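Local coordinates for protein putative cytochrome P450 hydroxylase (PDB 6GMF) that is a heme-containing cytochrome P450 that acts as a versatile terpene monooxygenase, probably inserting one atom of molecular oxygen into its substrates, at residues E22-S27 / L308-R313; P77-V82 / G88-L93; P136-V141 / E236-L241; P253-A258 / F324-D329. One frame throughout, in Å; residues are numbered along the deposited sequence. Where two conformers were deposited one is given.

Contact 1: E22-S27 / L308-R313; sequences ELRRTS and LASANR
Arg24 reaches across to the short helix 308-312 and sets its guanidinium group between two kinds of oxygen, the hydroxyl of Ser310 at its edge and the carbonyl of Arg313 over one face. The edge contact is a true hydrogen bond: NH1 of Arg24 points at OG of Ser310 over 3.0 Å, with an N-H...O angle of 161° and the oxygen almost in the guanidinium plane. The face contact differs in kind. O of Arg313 stands off toward the rim of the group, 3.3 Å from NH2 of Arg24, and the angle there is too poor for a bond. A water completes the link instead, donating to O of Arg313 over 2.8 Å and taking a weak bond from NH2 of Arg24. A bend at chi3 (-59°) lets the arginine do this, for it turns the guanidinium toward the helix. Nearer the backbone, CG of Arg24 comes within 3.4 Å of OG of Ser310. The serine hydroxyl, anti to its own backbone nitrogen, is gripped twice, since it also bonds to the carbonyl of Gly41. The side chain of Arg313 leads away, to a salt bridge with Asp322 and a bond to the carbonyl of Tyr276. By position, helices 16-26 and 308-312 are the A and K' helices of the P450 fold. Across their contact the positive charge of Arg24 thus meets neutral oxygens rather than a carboxylate, and the carbonyl dipoles at the end of helix 308-312 probably help to stabilise it.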
# COMPACT_ATOMS: atom_id res chain seq x y z
N GLU A 22 19.66 -9.52 -10.32
CA GLU A 22 20.19 -10.78 -10.81
C GLU A 22 19.12 -11.47 -11.66
O GLU A 22 19.42 -11.97 -12.75
CB GLU A 22 20.67 -11.65 -9.65
CG GLU A 22 21.33 -12.94 -10.12
CD GLU A 22 22.66 -12.83 -10.85
OE1 GLU A 22 23.00 -11.73 -11.39
OE2 GLU A 22 23.34 -13.88 -10.93
N LEU A 23 17.87 -11.43 -11.20
CA LEU A 23 16.77 -12.04 -11.93
C LEU A 23 16.62 -11.36 -13.30
O LEU A 23 16.53 -12.04 -14.33
CB LEU A 23 15.46 -11.91 -11.14
CG LEU A 23 14.21 -12.34 -11.89
CD1 LEU A 23 14.29 -13.81 -12.27
CD2 LEU A 23 12.98 -12.09 -11.05
N ARG A 24 16.55 -10.02 -13.32
CA ARG A 24 16.37 -9.32 -14.57
C ARG A 24 17.49 -9.71 -15.56
O ARG A 24 17.21 -9.81 -16.75
CB ARG A 24 16.27 -7.81 -14.41
CG ARG A 24 15.09 -7.34 -13.58
CD ARG A 24 14.92 -5.83 -13.72
NE ARG A 24 16.09 -5.10 -13.29
CZ ARG A 24 16.42 -4.83 -12.03
NH1 ARG A 24 15.60 -5.08 -11.02
NH2 ARG A 24 17.63 -4.34 -11.79
N ARG A 25 18.72 -9.86 -15.06
CA ARG A 25 19.92 -10.15 -15.90
C ARG A 25 19.81 -11.56 -16.48
O ARG A 25 20.27 -11.80 -17.56
CB ARG A 25 21.22 -10.05 -15.09
CG ARG A 25 22.02 -8.78 -15.33
CD ARG A 25 23.18 -8.58 -14.36
N THR A 26 19.17 -12.47 -15.75
CA THR A 26 19.20 -13.92 -15.98
C THR A 26 18.01 -14.42 -16.81
O THR A 26 18.20 -15.19 -17.74
CB THR A 26 19.20 -14.68 -14.66
OG1 THR A 26 20.33 -14.26 -13.91
CG2 THR A 26 19.23 -16.19 -14.84
N SER A 27 16.79 -14.02 -16.44
CA SER A 27 15.60 -14.61 -17.01
C SER A 27 14.39 -13.70 -16.83
O SER A 27 14.30 -12.96 -15.84
CB SER A 27 15.35 -15.95 -16.38
OG SER A 27 14.16 -16.52 -16.92
N LEU A 308 6.65 -5.44 -8.90
CA LEU A 308 6.57 -3.98 -9.10
C LEU A 308 7.91 -3.31 -8.72
O LEU A 308 8.35 -2.36 -9.42
CB LEU A 308 5.45 -3.41 -8.23
CG LEU A 308 4.07 -4.01 -8.47
CD1 LEU A 308 3.09 -3.29 -7.60
CD2 LEU A 308 3.67 -3.97 -9.91
N ALA A 309 8.53 -3.77 -7.63
CA ALA A 309 9.72 -3.10 -7.11
C ALA A 309 10.86 -3.33 -8.10
O ALA A 309 11.70 -2.47 -8.27
CB ALA A 309 10.06 -3.65 -5.76
N SER A 310 10.94 -4.55 -8.65
CA SER A 310 11.95 -4.87 -9.68
C SER A 310 11.80 -4.00 -10.93
O SER A 310 12.78 -3.48 -11.48
CB SER A 310 11.92 -6.30 -10.05
OG SER A 310 12.98 -6.59 -10.97
N ALA A 311 10.57 -3.88 -11.43
CA ALA A 311 10.23 -3.05 -12.58
C ALA A 311 10.67 -1.61 -12.29
O ALA A 311 11.27 -0.94 -13.16
CB ALA A 311 8.73 -3.11 -12.82
N ASN A 312 10.45 -1.15 -11.05
CA ASN A 312 10.72 0.26 -10.68
C ASN A 312 12.22 0.50 -10.52
O ASN A 312 12.67 1.65 -10.47
CB ASN A 312 9.97 0.66 -9.41
CG ASN A 312 8.49 0.78 -9.67
OD1 ASN A 312 8.10 0.96 -10.82
ND2 ASN A 312 7.69 0.78 -8.60
N ARG A 313 13.02 -0.57 -10.43
CA ARG A 313 14.47 -0.43 -10.41
C ARG A 313 15.14 -1.00 -11.66
O ARG A 313 16.32 -1.37 -11.63
CB ARG A 313 14.98 -1.02 -9.11
CG ARG A 313 14.66 -0.12 -7.93
CD ARG A 313 15.91 0.06 -7.13
NE ARG A 313 15.67 0.49 -5.79
CZ ARG A 313 16.57 0.39 -4.83
NH1 ARG A 313 17.78 -0.10 -5.10
NH2 ARG A 313 16.24 0.76 -3.62
O HOH W 1 18.35 -2.14 -9.86

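Contact 2: P77-V82 / G88-L93; sequences PSIVQV and GKLRTL. With HEM (protoporphyrin IX containing Fe), chain B.
A single methyl group, CD1 of Ile79, sits where backbone, side chain and cofactor meet: it lies 3.7 Å from CA of Arg91 and 3.8 Å from the propionate oxygen O1D of the heme. An apolar tip is thereby laid beside one of the cofactor's charged groups, and the same arginine that it touches holds that group. Arg91 is extended from CG to NE, runs past the isoleucine, and gives NH1 to O1D of the heme over 2.8 Å, the oxygen lying at the guanidinium edge near its plane. The N-H...O angle is 152°. NH1 is also bonded to the carbonyl of Phe342, which would help to fix the group's rotation. The rest of the contact is hydrocarbon. CG1 of Ile79, anti to the backbone nitrogen (chi1 -169°), meets CD2 of Leu90 at 3.7 Å, the two side chains crossing at a slant, and Val82 adds a looser touch on the same leucine methyl. Val80, next along the short 3-10 turn, looks to the cofactor: its CG2 is 3.7 Å from O2A of one propionate and 3.8 Å from O2D of the other. An ST turn, in which OG of Ser78 accepts from N of Val80, braces the start of this turn. Residues 77-82 belong to the loop between strand 56-57 and helix 86-94, the C helix of the family. Leu90 on that helix leans on Leu218, its neighbours Thr92 and Leu93 touch Val213 of strand 212-213, and Ser78 is hydrogen-bonded to Thr229 of the long helix 220-251.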
# COMPACT_ATOMS: atom_id res chain seq x y z
N PRO A 77 -15.70 -11.47 -2.02
CA PRO A 77 -14.26 -11.22 -2.01
C PRO A 77 -13.97 -9.72 -2.16
O PRO A 77 -14.80 -8.98 -2.58
CB PRO A 77 -13.76 -12.00 -3.24
CG PRO A 77 -14.95 -11.94 -4.17
CD PRO A 77 -16.15 -12.12 -3.26
N SER A 78 -12.74 -9.34 -1.80
CA SER A 78 -12.20 -8.04 -2.10
C SER A 78 -12.29 -7.78 -3.61
O SER A 78 -12.01 -8.68 -4.42
CB SER A 78 -10.78 -8.01 -1.62
OG SER A 78 -10.17 -6.77 -1.97
N ILE A 79 -12.60 -6.54 -3.97
CA ILE A 79 -12.50 -6.05 -5.31
C ILE A 79 -11.17 -6.47 -5.97
O ILE A 79 -11.17 -6.75 -7.16
CB ILE A 79 -12.76 -4.54 -5.39
CG1 ILE A 79 -12.92 -4.06 -6.83
CG2 ILE A 79 -11.69 -3.78 -4.65
CD1 ILE A 79 -13.08 -2.58 -6.95
N VAL A 80 -10.07 -6.65 -5.21
CA VAL A 80 -8.80 -6.89 -5.82
C VAL A 80 -8.72 -8.34 -6.30
O VAL A 80 -7.82 -8.69 -7.05
CB VAL A 80 -7.65 -6.55 -4.85
CG1 VAL A 80 -7.43 -7.62 -3.81
CG2 VAL A 80 -6.35 -6.27 -5.60
N GLN A 81 -9.64 -9.19 -5.86
CA GLN A 81 -9.70 -10.57 -6.28
C GLN A 81 -10.64 -10.78 -7.48
O GLN A 81 -10.69 -11.90 -7.96
CB GLN A 81 -10.19 -11.46 -5.14
CG GLN A 81 -9.24 -11.48 -3.96
CD GLN A 81 -9.48 -12.66 -3.06
OE1 GLN A 81 -10.60 -12.95 -2.65
NE2 GLN A 81 -8.42 -13.38 -2.76
N VAL A 82 -11.31 -9.74 -7.96
CA VAL A 82 -12.35 -9.93 -8.94
C VAL A 82 -11.79 -9.62 -10.33
O VAL A 82 -11.08 -8.64 -10.58
CB VAL A 82 -13.56 -9.05 -8.58
CG1 VAL A 82 -14.69 -9.21 -9.58
CG2 VAL A 82 -14.04 -9.36 -7.16
N GLY A 88 -15.42 -4.54 -13.30
CA GLY A 88 -15.72 -3.20 -13.76
C GLY A 88 -16.98 -2.68 -13.12
O GLY A 88 -17.07 -1.53 -12.79
N LYS A 89 -17.97 -3.55 -12.94
CA LYS A 89 -19.26 -3.13 -12.37
C LYS A 89 -19.01 -2.69 -10.93
O LYS A 89 -19.46 -1.63 -10.48
CB LYS A 89 -20.27 -4.28 -12.44
CG LYS A 89 -20.56 -4.81 -13.83
N LEU A 90 -18.27 -3.53 -10.21
CA LEU A 90 -17.97 -3.26 -8.82
C LEU A 90 -17.12 -1.99 -8.70
O LEU A 90 -17.40 -1.14 -7.88
CB LEU A 90 -17.27 -4.49 -8.24
CG LEU A 90 -16.84 -4.36 -6.79
CD1 LEU A 90 -18.03 -4.01 -5.90
CD2 LEU A 90 -16.20 -5.66 -6.32
N ARG A 91 -16.10 -1.86 -9.54
CA ARG A 91 -15.23 -0.73 -9.40
C ARG A 91 -15.95 0.60 -9.68
O ARG A 91 -15.74 1.62 -9.01
CB ARG A 91 -14.00 -0.90 -10.28
CG ARG A 91 -13.04 0.27 -10.14
CD ARG A 91 -11.65 -0.09 -10.54
NE ARG A 91 -10.85 1.14 -10.59
CZ ARG A 91 -9.58 1.20 -10.21
NH1 ARG A 91 -9.00 0.16 -9.64
NH2 ARG A 91 -8.92 2.32 -10.37
N THR A 92 -16.79 0.62 -10.71
CA THR A 92 -17.55 1.83 -11.03
C THR A 92 -18.48 2.24 -9.87
O THR A 92 -18.59 3.41 -9.55
CB THR A 92 -18.34 1.58 -12.31
OG1 THR A 92 -17.39 1.41 -13.37
CG2 THR A 92 -19.34 2.67 -12.59
N LEU A 93 -19.08 1.28 -9.21
CA LEU A 93 -19.93 1.51 -8.03
C LEU A 93 -19.11 2.06 -6.84
O LEU A 93 -19.44 3.09 -6.28
CB LEU A 93 -20.69 0.23 -7.65
CG LEU A 93 -22.02 0.06 -8.40
CD1 LEU A 93 -22.52 -1.34 -8.19
CD2 LEU A 93 -23.02 1.12 -7.98
CHA HEM B . -4.92 -1.64 -5.52
CHB HEM B . -0.62 -0.22 -4.21
CHC HEM B . -2.68 2.66 -0.91
CHD HEM B . -6.96 0.94 -1.97
C1A HEM B . -3.56 -1.47 -5.47
C2A HEM B . -2.69 -2.07 -6.43
C3A HEM B . -1.46 -1.69 -6.03
C4A HEM B . -1.61 -0.85 -4.90
CMA HEM B . -0.11 -2.08 -6.60
CAA HEM B . -3.02 -2.96 -7.60
CBA HEM B . -3.27 -4.44 -7.20
CGA HEM B . -3.45 -5.36 -8.39
O1A HEM B . -3.28 -4.92 -9.56
O2A HEM B . -3.67 -6.58 -8.09
C1B HEM B . -0.78 0.70 -3.16
C2B HEM B . 0.28 1.44 -2.53
C3B HEM B . -0.26 2.25 -1.58
C4B HEM B . -1.71 2.02 -1.66
CMB HEM B . 1.70 1.24 -2.90
CAB HEM B . 0.36 3.27 -0.66
CBB HEM B . 1.52 3.77 -0.96
C1C HEM B . -4.02 2.52 -0.91
C2C HEM B . -4.92 3.23 -0.04
C3C HEM B . -6.15 2.70 -0.38
C4C HEM B . -5.98 1.70 -1.36
CMC HEM B . -4.58 4.40 0.84
CAC HEM B . -7.48 3.04 0.12
CBC HEM B . -7.73 3.77 1.18
C1D HEM B . -6.73 0.07 -3.01
C2D HEM B . -7.82 -0.73 -3.63
C3D HEM B . -7.26 -1.44 -4.63
C4D HEM B . -5.83 -1.08 -4.62
CMD HEM B . -9.26 -0.64 -3.15
CAD HEM B . -7.95 -2.40 -5.55
CBD HEM B . -8.41 -1.82 -6.90
CGD HEM B . -9.00 -2.86 -7.82
O1D HEM B . -9.72 -2.44 -8.75
O2D HEM B . -8.75 -4.08 -7.66
NA HEM B . -2.89 -0.70 -4.54
NB HEM B . -1.92 1.11 -2.61
NC HEM B . -4.66 1.57 -1.68
ND HEM B . -5.53 -0.24 -3.61
FE HEM B . -3.78 0.49 -3.20
O HOH W 2 -3.50 -1.26 -1.84

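Contact 3: P136-V141 / E236-L241; sequences PMPMIV and ETTTSL. With HEM (protoporphyrin IX containing Fe), chain B.
Pro138 presses its ring on the Thr238-Thr239 step of helix 220-251, and against another side of that helix lies the flat porphyrin, with Thr237 above one face, Thr238 at the rim and Cys343, the iron's axial ligand, on the other face. Thr237 occupies the face that also carries the iron-bound water: CB stands 3.4 Å from C3B of the heme, and OG1 of Thr237 is as near to C4B. Thr238 comes in at the edge, its OG1 3.4 Å from the heme methyl CMC, while Leu241 touches the vinyl carbon CBB. The two helices meet by van der Waals contact, without hydrogen bonds. CG of Pro138 lies 3.8 Å from CB of Thr238 and 3.4 Å from OG1 of Thr239, the latter side chain crossing the proline at about a right angle. That hydroxyl, beside its backbone nitrogen (chi1 -69°), is placed between the carbonyls of Thr134 and Asn235 and shares its hydrogen bonding with them. The helix is kinked here, the backbone nitrogens of Glu236 and Thr237 lacking bonds to the preceding turn, and OG1 of Thr237 and Thr238 bond back to the carbonyls of Ala233 and Gly234. Glu236-Thr237 matches the acid-threonine pair of the long P450 helix beside the heme, consistent with a part in oxygen activation, as in relatives. A valine in place of Thr237 would probably leave the carbonyl of Ala233 without this hydroxyl and put a methyl over the porphyrin instead. Around the pair, Glu352 of helix 346-363 touches Pro138 and Thr238, helix 107-119 backs Met137, and helix 153-163 covers Met139.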
# COMPACT_ATOMS: atom_id res chain seq x y z
N PRO A 136 -0.14 5.46 12.89
CA PRO A 136 -1.44 6.09 13.17
C PRO A 136 -2.06 6.84 12.00
O PRO A 136 -3.27 6.79 11.83
CB PRO A 136 -1.19 7.11 14.30
CG PRO A 136 0.31 7.13 14.49
CD PRO A 136 0.90 5.91 13.83
N MET A 137 -1.28 7.58 11.20
CA MET A 137 -1.92 8.53 10.27
C MET A 137 -2.91 7.82 9.35
O MET A 137 -4.08 8.20 9.28
CB MET A 137 -0.91 9.31 9.42
CG MET A 137 -1.52 9.79 8.14
SD MET A 137 -0.62 11.15 7.46
CE MET A 137 -1.47 12.53 8.24
N PRO A 138 -2.54 6.73 8.63
CA PRO A 138 -3.50 6.12 7.69
C PRO A 138 -4.76 5.57 8.36
O PRO A 138 -5.92 5.74 7.86
CB PRO A 138 -2.71 5.00 7.03
CG PRO A 138 -1.26 5.39 7.21
CD PRO A 138 -1.20 6.15 8.53
N MET A 139 -4.56 4.97 9.51
CA MET A 139 -5.61 4.37 10.26
C MET A 139 -6.61 5.42 10.77
O MET A 139 -7.88 5.21 10.69
CB MET A 139 -4.94 3.63 11.42
CG MET A 139 -5.82 2.79 12.24
SD MET A 139 -4.78 2.50 13.71
CE MET A 139 -3.61 1.40 12.94
N ILE A 140 -6.11 6.57 11.24
CA ILE A 140 -6.98 7.65 11.73
C ILE A 140 -7.80 8.19 10.55
O ILE A 140 -9.01 8.37 10.65
CB ILE A 140 -6.17 8.77 12.39
CG1 ILE A 140 -5.45 8.31 13.66
CG2 ILE A 140 -7.02 9.99 12.66
CD1 ILE A 140 -4.35 9.32 14.12
N VAL A 141 -7.13 8.44 9.42
CA VAL A 141 -7.79 9.00 8.27
C VAL A 141 -8.88 8.07 7.75
O VAL A 141 -10.03 8.52 7.58
CB VAL A 141 -6.81 9.34 7.14
CG1 VAL A 141 -7.58 9.74 5.89
CG2 VAL A 141 -5.87 10.42 7.61
N GLU A 236 -1.28 -0.46 5.82
CA GLU A 236 0.10 -0.89 5.87
C GLU A 236 0.91 -0.28 4.71
O GLU A 236 2.05 0.11 4.85
CB GLU A 236 0.14 -2.42 5.82
CG GLU A 236 1.46 -3.02 6.20
CD GLU A 236 1.58 -4.54 6.10
OE1 GLU A 236 0.57 -5.21 5.78
OE2 GLU A 236 2.71 -5.03 6.34
N THR A 237 0.29 -0.17 3.53
CA THR A 237 1.00 0.39 2.38
C THR A 237 1.31 1.88 2.59
O THR A 237 2.42 2.31 2.28
CB THR A 237 0.18 0.23 1.12
OG1 THR A 237 -1.10 0.76 1.44
CG2 THR A 237 0.17 -1.22 0.67
N THR A 238 0.35 2.62 3.07
CA THR A 238 0.59 4.11 3.25
C THR A 238 1.60 4.33 4.37
O THR A 238 2.47 5.18 4.24
CB THR A 238 -0.70 4.87 3.48
OG1 THR A 238 -1.59 4.60 2.41
CG2 THR A 238 -0.46 6.36 3.55
N THR A 239 1.48 3.53 5.44
CA THR A 239 2.48 3.55 6.52
C THR A 239 3.86 3.31 5.91
O THR A 239 4.85 3.93 6.32
CB THR A 239 2.09 2.52 7.57
OG1 THR A 239 0.90 2.96 8.23
CG2 THR A 239 3.17 2.27 8.59
N SER A 240 3.95 2.27 5.07
CA SER A 240 5.20 1.90 4.43
C SER A 240 5.79 3.07 3.62
O SER A 240 6.97 3.33 3.71
CB SER A 240 5.03 0.70 3.56
OG SER A 240 6.00 0.69 2.53
N LEU A 241 4.95 3.71 2.81
CA LEU A 241 5.39 4.87 1.99
C LEU A 241 6.03 5.95 2.86
O LEU A 241 7.15 6.39 2.56
CB LEU A 241 4.18 5.41 1.25
CG LEU A 241 4.47 6.69 0.45
CD1 LEU A 241 5.63 6.49 -0.52
CD2 LEU A 241 3.23 7.12 -0.27
CHA HEM B . -4.92 -1.64 -5.52
CHB HEM B . -0.62 -0.22 -4.21
CHC HEM B . -2.68 2.66 -0.91
CHD HEM B . -6.96 0.94 -1.97
C1A HEM B . -3.56 -1.47 -5.47
C2A HEM B . -2.69 -2.07 -6.43
C3A HEM B . -1.46 -1.69 -6.03
C4A HEM B . -1.61 -0.85 -4.90
CMA HEM B . -0.11 -2.08 -6.60
CAA HEM B . -3.02 -2.96 -7.60
CBA HEM B . -3.27 -4.44 -7.20
CGA HEM B . -3.45 -5.36 -8.39
O1A HEM B . -3.28 -4.92 -9.56
O2A HEM B . -3.67 -6.58 -8.09
C1B HEM B . -0.78 0.70 -3.16
C2B HEM B . 0.28 1.44 -2.53
C3B HEM B . -0.26 2.25 -1.58
C4B HEM B . -1.71 2.02 -1.66
CMB HEM B . 1.70 1.24 -2.90
CAB HEM B . 0.36 3.27 -0.66
CBB HEM B . 1.52 3.77 -0.96
C1C HEM B . -4.02 2.52 -0.91
C2C HEM B . -4.92 3.23 -0.04
C3C HEM B . -6.15 2.70 -0.38
C4C HEM B . -5.98 1.70 -1.36
CMC HEM B . -4.58 4.40 0.84
CAC HEM B . -7.48 3.04 0.12
CBC HEM B . -7.73 3.77 1.18
C1D HEM B . -6.73 0.07 -3.01
C2D HEM B . -7.82 -0.73 -3.63
C3D HEM B . -7.26 -1.44 -4.63
C4D HEM B . -5.83 -1.08 -4.62
CMD HEM B . -9.26 -0.64 -3.15
CAD HEM B . -7.95 -2.40 -5.55
CBD HEM B . -8.41 -1.82 -6.90
CGD HEM B . -9.00 -2.86 -7.82
O1D HEM B . -9.72 -2.44 -8.75
O2D HEM B . -8.75 -4.08 -7.66
NA HEM B . -2.89 -0.70 -4.54
NB HEM B . -1.92 1.11 -2.61
NC HEM B . -4.66 1.57 -1.68
ND HEM B . -5.53 -0.24 -3.61
FE HEM B . -3.78 0.49 -3.20
O HOH W 2 -3.50 -1.26 -1.84

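Contact 4: P253-A258 / F324-D329; sequences PEQLAA and FDIHRD
This is a helix-to-loop contact at the periphery, in which a single glutamine of helix 253-261 plugs into the loop 324-329, with the side chain of Phe324 about 14 Å from the heme. Gln255 carries it almost alone. Its chain runs straight out beyond CG and lays the terminal amide along the backbone of the turn, with OE1 of Gln255 2.9 Å from O of Phe324 and NE2 of Gln255 2.9 Å from N of Ile326. The two ends of that amide are probably interchanged in the model, and hydrogen bonds to both backbone atoms may exist once they are turned back. The amide also slides past the ring of Phe324, the planes 30° apart. Ile326 closes round the end of the amide, while its CD1 lies 4.0 Å from the backbone O of Gln255. A type I turn from Asp325 to Arg328 is reinforced by an Asx turn, in which OD1 of Asp325 accepts from N of His327 over 3.0 Å. An alanine in place of Gln255 would remove the amide and would probably open a gap beside Phe324, leaving the turn's backbone without this neighbour. Helix 266-276 packs against the loop, with Glu272 and Val273 against Phe324 and Val269 against Ile326. Glu272 also forms a salt bridge with Arg328, consistent with the Glu-Arg-Arg cluster of P450s, and Ala248 of helix 220-251 touches the Phe324 ring.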
# COMPACT_ATOMS: atom_id res chain seq x y z
N PRO A 253 21.15 12.60 3.24
CA PRO A 253 21.10 13.87 3.97
C PRO A 253 20.92 15.16 3.16
O PRO A 253 20.25 16.06 3.64
CB PRO A 253 22.49 13.98 4.61
CG PRO A 253 23.02 12.58 4.72
CD PRO A 253 22.15 11.70 3.84
N GLU A 254 21.55 15.25 1.99
CA GLU A 254 21.54 16.48 1.24
C GLU A 254 20.20 16.64 0.55
O GLU A 254 19.75 17.76 0.29
CB GLU A 254 22.67 16.52 0.21
CG GLU A 254 24.03 16.53 0.87
CD GLU A 254 25.20 16.51 -0.09
OE1 GLU A 254 24.95 16.34 -1.31
OE2 GLU A 254 26.36 16.67 0.37
N GLN A 255 19.56 15.50 0.25
CA GLN A 255 18.27 15.53 -0.38
C GLN A 255 17.23 15.91 0.67
O GLN A 255 16.33 16.67 0.37
CB GLN A 255 18.04 14.20 -1.09
CG GLN A 255 18.96 14.06 -2.30
CD GLN A 255 18.72 12.81 -3.10
OE1 GLN A 255 19.55 11.89 -3.12
NE2 GLN A 255 17.62 12.81 -3.82
N LEU A 256 17.37 15.37 1.87
CA LEU A 256 16.49 15.73 3.01
C LEU A 256 16.62 17.24 3.27
O LEU A 256 15.62 18.00 3.29
CB LEU A 256 16.92 14.90 4.22
CG LEU A 256 16.22 15.17 5.54
CD1 LEU A 256 14.71 15.23 5.35
CD2 LEU A 256 16.58 14.08 6.53
N ALA A 257 17.89 17.67 3.39
CA ALA A 257 18.22 19.08 3.57
C ALA A 257 17.55 19.91 2.47
O ALA A 257 16.87 20.91 2.75
CB ALA A 257 19.73 19.24 3.58
N ALA A 258 17.66 19.49 1.21
CA ALA A 258 17.05 20.24 0.12
C ALA A 258 15.53 20.34 0.33
O ALA A 258 14.95 21.40 0.10
CB ALA A 258 17.38 19.61 -1.20
N PHE A 324 18.85 6.83 -5.44
CA PHE A 324 17.69 7.61 -4.96
C PHE A 324 17.94 9.06 -5.39
O PHE A 324 18.96 9.65 -4.92
CB PHE A 324 17.51 7.46 -3.44
CG PHE A 324 16.39 8.30 -2.87
CD1 PHE A 324 15.07 7.93 -3.08
CD2 PHE A 324 16.64 9.47 -2.17
CE1 PHE A 324 14.01 8.68 -2.57
CE2 PHE A 324 15.60 10.22 -1.65
CZ PHE A 324 14.29 9.83 -1.86
N ASP A 325 17.06 9.61 -6.22
CA ASP A 325 17.22 10.99 -6.74
C ASP A 325 15.87 11.68 -6.83
O ASP A 325 15.12 11.48 -7.78
CB ASP A 325 17.93 10.95 -8.11
CG ASP A 325 18.01 12.27 -8.85
OD1 ASP A 325 17.88 13.30 -8.19
OD2 ASP A 325 18.19 12.24 -10.11
N ILE A 326 15.57 12.52 -5.85
CA ILE A 326 14.26 13.20 -5.80
C ILE A 326 14.06 14.13 -7.01
O ILE A 326 12.95 14.65 -7.23
CB ILE A 326 14.08 13.95 -4.46
CG1 ILE A 326 15.08 15.11 -4.33
CG2 ILE A 326 14.20 12.99 -3.29
CD1 ILE A 326 14.74 16.09 -3.23
N HIS A 327 15.14 14.38 -7.77
CA HIS A 327 15.07 15.19 -8.99
C HIS A 327 14.99 14.35 -10.27
O HIS A 327 15.04 14.89 -11.38
CB HIS A 327 16.30 16.12 -9.07
CG HIS A 327 16.46 17.02 -7.90
ND1 HIS A 327 15.43 17.82 -7.41
CD2 HIS A 327 17.52 17.28 -7.13
CE1 HIS A 327 15.87 18.50 -6.38
NE2 HIS A 327 17.13 18.20 -6.18
N ARG A 328 14.85 13.03 -10.17
CA ARG A 328 14.73 12.28 -11.41
C ARG A 328 13.31 12.42 -11.98
O ARG A 328 12.36 12.84 -11.34
CB ARG A 328 15.08 10.80 -11.21
CG ARG A 328 13.92 9.95 -10.73
CD ARG A 328 14.18 8.47 -10.96
NE ARG A 328 15.41 8.00 -10.36
CZ ARG A 328 16.38 7.32 -11.01
NH1 ARG A 328 16.25 7.10 -12.30
NH2 ARG A 328 17.45 6.87 -10.36
N ASP A 329 13.16 11.97 -13.21
CA ASP A 329 11.86 11.75 -13.81
C ASP A 329 11.34 10.37 -13.35
O ASP A 329 11.90 9.34 -13.67
CB ASP A 329 11.91 11.89 -15.33
CG ASP A 329 10.68 11.37 -16.06
OD1 ASP A 329 9.60 11.32 -15.45
OD2 ASP A 329 10.80 11.00 -17.26

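Overall arrangement
The four contacts are spread through one P450 fold and do not touch one another. Contacts 2 and 3, with centres 22 Å apart, both touch the heme, one at its propionates and the other on the face where water binds the iron. Contact 3 leads into contact 4 along the chain, since helix 220-251 is followed directly by helix 253-261, and their centres are 23 Å apart. Contact 1 joins a helix near the amino terminus to residues 308-313, so contacts 2 and 3 fall within the span it closes, whereas contacts 1 and 4 interlock in sequence. Contacts 2 and 4 are farthest apart, about 37 Å between centres. Two contacts thus line the heme, while the other two join outer parts of the fold.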